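Local coordinates for protein cytochrome P450 monooxygenase (Rhodococcus sp. ECU0066, PDB 6KBH) that probably acts as a self-sufficient cytochrome P450 monooxygenase, joining a heme, a flavin mononucleotide and a [2Fe-2S] cluster in one chain, at residues A715-L724 with M770-C778. Sequence-based numbering, arbitrary orientation.
Sequences AADQTVLQAL and MMTCCSRAC. With FES (Fe2/s2 (inorganic) cluster), chain D.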
loop_
_atom_site.group_PDB
_atom_site.type_symbol
_atom_site.label_atom_id
_atom_site.label_comp_id
_atom_site.label_asym_id
_atom_site.label_seq_id
_atom_site.Cartn_x
_atom_site.Cartn_y
_atom_site.Cartn_z
ATOM N N ALA A 715 7.938 -21.195 3.116
ATOM C CA ALA A 715 7.837 -22.625 3.320
ATOM C C ALA A 715 7.377 -23.299 2.030
ATOM O O ALA A 715 7.058 -22.646 1.033
ATOM C CB ALA A 715 6.889 -22.935 4.477
ATOM N N ALA A 716 7.357 -24.632 2.054
ATOM C CA ALA A 716 6.948 -25.380 0.869
ATOM C C ALA A 716 5.460 -25.208 0.591
ATOM O O ALA A 716 5.042 -25.153 -0.570
ATOM C CB ALA A 716 7.302 -26.855 1.038
ATOM N N ASP A 717 4.647 -25.122 1.643
ATOM C CA ASP A 717 3.212 -24.905 1.520
ATOM C C ASP A 717 2.849 -23.432 1.394
ATOM O O ASP A 717 1.670 -23.082 1.525
ATOM C CB ASP A 717 2.489 -25.506 2.728
ATOM C CG ASP A 717 3.104 -25.073 4.046
ATOM O OD1 ASP A 717 4.263 -24.611 4.033
ATOM O OD2 ASP A 717 2.431 -25.187 5.092
ATOM N N GLN A 718 3.827 -22.570 1.133
ATOM C CA GLN A 718 3.659 -21.127 1.225
ATOM C C GLN A 718 4.134 -20.473 -0.062
ATOM O O GLN A 718 5.249 -20.741 -0.521
ATOM C CB GLN A 718 4.443 -20.577 2.420
ATOM C CG GLN A 718 4.001 -19.218 2.918
ATOM C CD GLN A 718 4.953 -18.658 3.957
ATOM O OE1 GLN A 718 6.105 -19.083 4.051
ATOM N NE2 GLN A 718 4.473 -17.709 4.750
ATOM N N THR A 719 3.292 -19.620 -0.641
ATOM C CA THR A 719 3.715 -18.825 -1.781
ATOM C C THR A 719 4.644 -17.705 -1.324
ATOM O O THR A 719 4.648 -17.304 -0.156
ATOM C CB THR A 719 2.508 -18.233 -2.509
ATOM O OG1 THR A 719 1.954 -17.164 -1.729
ATOM C CG2 THR A 719 1.442 -19.299 -2.730
ATOM N N VAL A 720 5.455 -17.209 -2.261
ATOM C CA VAL A 720 6.281 -16.037 -1.976
ATOM C C VAL A 720 5.403 -14.878 -1.522
ATOM O O VAL A 720 5.746 -14.145 -0.584
ATOM C CB VAL A 720 7.128 -15.665 -3.210
ATOM C CG1 VAL A 720 7.556 -14.205 -3.154
ATOM C CG2 VAL A 720 8.343 -16.572 -3.315
ATOM N N LEU A 721 4.241 -14.718 -2.160
ATOM C CA LEU A 721 3.324 -13.643 -1.797
ATOM C C LEU A 721 2.853 -13.771 -0.356
ATOM O O LEU A 721 2.812 -12.779 0.378
ATOM C CB LEU A 721 2.133 -13.640 -2.754
ATOM C CG LEU A 721 0.975 -12.687 -2.469
ATOM C CD1 LEU A 721 1.438 -11.240 -2.531
ATOM C CD2 LEU A 721 -0.135 -12.943 -3.469
ATOM N N GLN A 722 2.502 -14.988 0.068
ATOM C CA GLN A 722 2.014 -15.182 1.428
ATOM C C GLN A 722 3.082 -14.822 2.454
ATOM O O GLN A 722 2.778 -14.237 3.499
ATOM C CB GLN A 722 1.545 -16.626 1.609
ATOM C CG GLN A 722 0.152 -16.879 1.054
ATOM C CD GLN A 722 -0.087 -18.330 0.682
ATOM O OE1 GLN A 722 0.843 -19.136 0.638
ATOM N NE2 GLN A 722 -1.340 -18.668 0.403
ATOM N N ALA A 723 4.341 -15.151 2.165
ATOM C CA ALA A 723 5.416 -14.832 3.098
ATOM C C ALA A 723 5.638 -13.326 3.198
ATOM O O ALA A 723 5.946 -12.810 4.279
ATOM C CB ALA A 723 6.697 -15.541 2.673
ATOM N N LEU A 724 5.489 -12.606 2.083
ATOM C CA LEU A 724 5.672 -11.159 2.107
ATOM C C LEU A 724 4.597 -10.484 2.952
ATOM O O LEU A 724 4.902 -9.627 3.790
ATOM C CB LEU A 724 5.673 -10.599 0.684
ATOM C CG LEU A 724 6.851 -10.986 -0.214
ATOM C CD1 LEU A 724 6.647 -10.438 -1.606
ATOM C CD2 LEU A 724 8.171 -10.492 0.355
ATOM N N MET A 770 9.588 -11.690 -11.625
ATOM C CA MET A 770 8.927 -12.838 -11.020
ATOM C C MET A 770 7.523 -12.450 -10.580
ATOM O O MET A 770 7.269 -11.302 -10.205
ATOM C CB MET A 770 9.736 -13.377 -9.831
ATOM C CG MET A 770 8.917 -14.043 -8.737
ATOM S SD MET A 770 9.862 -15.218 -7.757
ATOM C CE MET A 770 11.183 -14.171 -7.189
ATOM N N MET A 771 6.613 -13.420 -10.634
ATOM C CA MET A 771 5.242 -13.247 -10.169
ATOM C C MET A 771 5.125 -13.784 -8.747
ATOM O O MET A 771 5.400 -14.962 -8.495
ATOM C CB MET A 771 4.262 -13.948 -11.103
ATOM C CG MET A 771 4.433 -13.529 -12.548
ATOM S SD MET A 771 4.364 -11.753 -12.818
ATOM C CE MET A 771 2.748 -11.401 -12.155
ATOM N N THR A 772 4.691 -12.916 -7.833
ATOM C CA THR A 772 4.832 -13.159 -6.402
ATOM C C THR A 772 3.952 -14.304 -5.911
ATOM O O THR A 772 4.284 -14.948 -4.908
ATOM C CB THR A 772 4.511 -11.868 -5.650
ATOM O OG1 THR A 772 5.187 -10.779 -6.285
ATOM C CG2 THR A 772 4.982 -11.947 -4.233
ATOM N N CYS A 773 2.849 -14.587 -6.603
ATOM C CA CYS A 773 1.826 -15.473 -6.062
ATOM C C CYS A 773 2.025 -16.941 -6.418
ATOM O O CYS A 773 1.588 -17.813 -5.655
ATOM C CB CYS A 773 0.443 -15.026 -6.541
ATOM S SG CYS A 773 0.203 -15.194 -8.323
ATOM N N CYS A 774 2.658 -17.247 -7.551
ATOM C CA CYS A 774 2.726 -18.637 -7.996
ATOM C C CYS A 774 4.142 -19.097 -8.331
ATOM O O CYS A 774 4.467 -20.276 -8.157
ATOM C CB CYS A 774 1.808 -18.842 -9.203
ATOM S SG CYS A 774 2.128 -17.739 -10.595
ATOM N N SER A 775 4.993 -18.192 -8.808
ATOM C CA SER A 775 6.362 -18.562 -9.136
ATOM C C SER A 775 7.172 -18.807 -7.862
ATOM O O SER A 775 6.826 -18.333 -6.775
ATOM C CB SER A 775 7.024 -17.478 -9.985
ATOM O OG SER A 775 6.427 -17.399 -11.269
ATOM N N ARG A 776 8.260 -19.565 -8.000
ATOM C CA ARG A 776 9.100 -19.907 -6.857
ATOM C C ARG A 776 10.569 -19.878 -7.239
ATOM O O ARG A 776 10.960 -19.457 -8.333
ATOM C CB ARG A 776 8.845 -21.309 -6.300
ATOM C CG ARG A 776 7.483 -21.654 -5.831
ATOM C CD ARG A 776 7.607 -22.984 -5.113
ATOM N NE ARG A 776 7.382 -22.845 -3.683
ATOM C CZ ARG A 776 6.178 -22.683 -3.148
ATOM N NH1 ARG A 776 5.110 -22.655 -3.933
ATOM N NH2 ARG A 776 6.039 -22.563 -1.837
ATOM N N ALA A 777 11.360 -20.382 -6.296
ATOM C CA ALA A 777 12.758 -20.716 -6.497
ATOM C C ALA A 777 12.903 -22.101 -7.098
ATOM O O ALA A 777 12.287 -23.062 -6.625
ATOM C CB ALA A 777 13.496 -20.698 -5.163
ATOM N N CYS A 778 13.724 -22.208 -8.131
ATOM C CA CYS A 778 14.473 -23.437 -8.363
ATOM C C CYS A 778 15.786 -23.246 -7.616
ATOM O O CYS A 778 16.687 -22.548 -8.087
ATOM C CB CYS A 778 14.671 -23.698 -9.851
ATOM S SG CYS A 778 15.108 -22.241 -10.809
HETATM FE FE1 FES D . -2.300 -11.890 -10.701
HETATM FE FE2 FES D . -0.012 -13.067 -9.179
HETATM S S1 FES D . -1.754 -11.969 -8.650
HETATM S S2 FES D . -0.554 -12.982 -11.230
#
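T772 packs against the start of the helix that begins at V720. Its methyl CG2 sits 3.5 Å from L724 CD1 and 3.6 Å from V720 CG1. T772 CG2 also lies 3.6 Å from L721 CB, so three helix side chains close round one methyl, each crossing the threonine at about a right angle. CG2 gets there because it stands anti to the T772 backbone N. T772 O takes a weak hydrogen bond from L721 N, 2.8 Å long and bent to 124°. This NH belongs to the first turn, where helix amides lack an acceptor within the helix.

The next residue, C773, binds one iron of the [2Fe-2S] cluster, SG to FE2 2.3 Å; C743 also binds the cluster. L721 points its CD2 at C773 CB, 3.8 Å away, and so backs the ligand from the helix side. This places the helix start in the second shell of the [2Fe-2S] site of a plant-type ferredoxin domain.

T719 is the N-cap. Its OG1 accepts from Q722 N and the Q722 side chain accepts from T719 N, a capping box. T719 CG2 rests 3.3 Å from C773 O. A glycine here would probably leave Q722 N without its cap and open a gap beside the C773 carbonyl.

The far end is looser. The turn A715-Q718 is the solvent side, with D717 exposed. R776 is buried and reaches the turn with a side chain bent at chi3. Its one hydrogen bond across, NH2 to A715 O, is weak, and the position of NH2 is uncertain.

Around this, strand 701-705 packs on V720 and L724 through F701 and L705, and F701 also touches R776. Strand 769-771 pairs with 744-747, and 776-777 with 749-753.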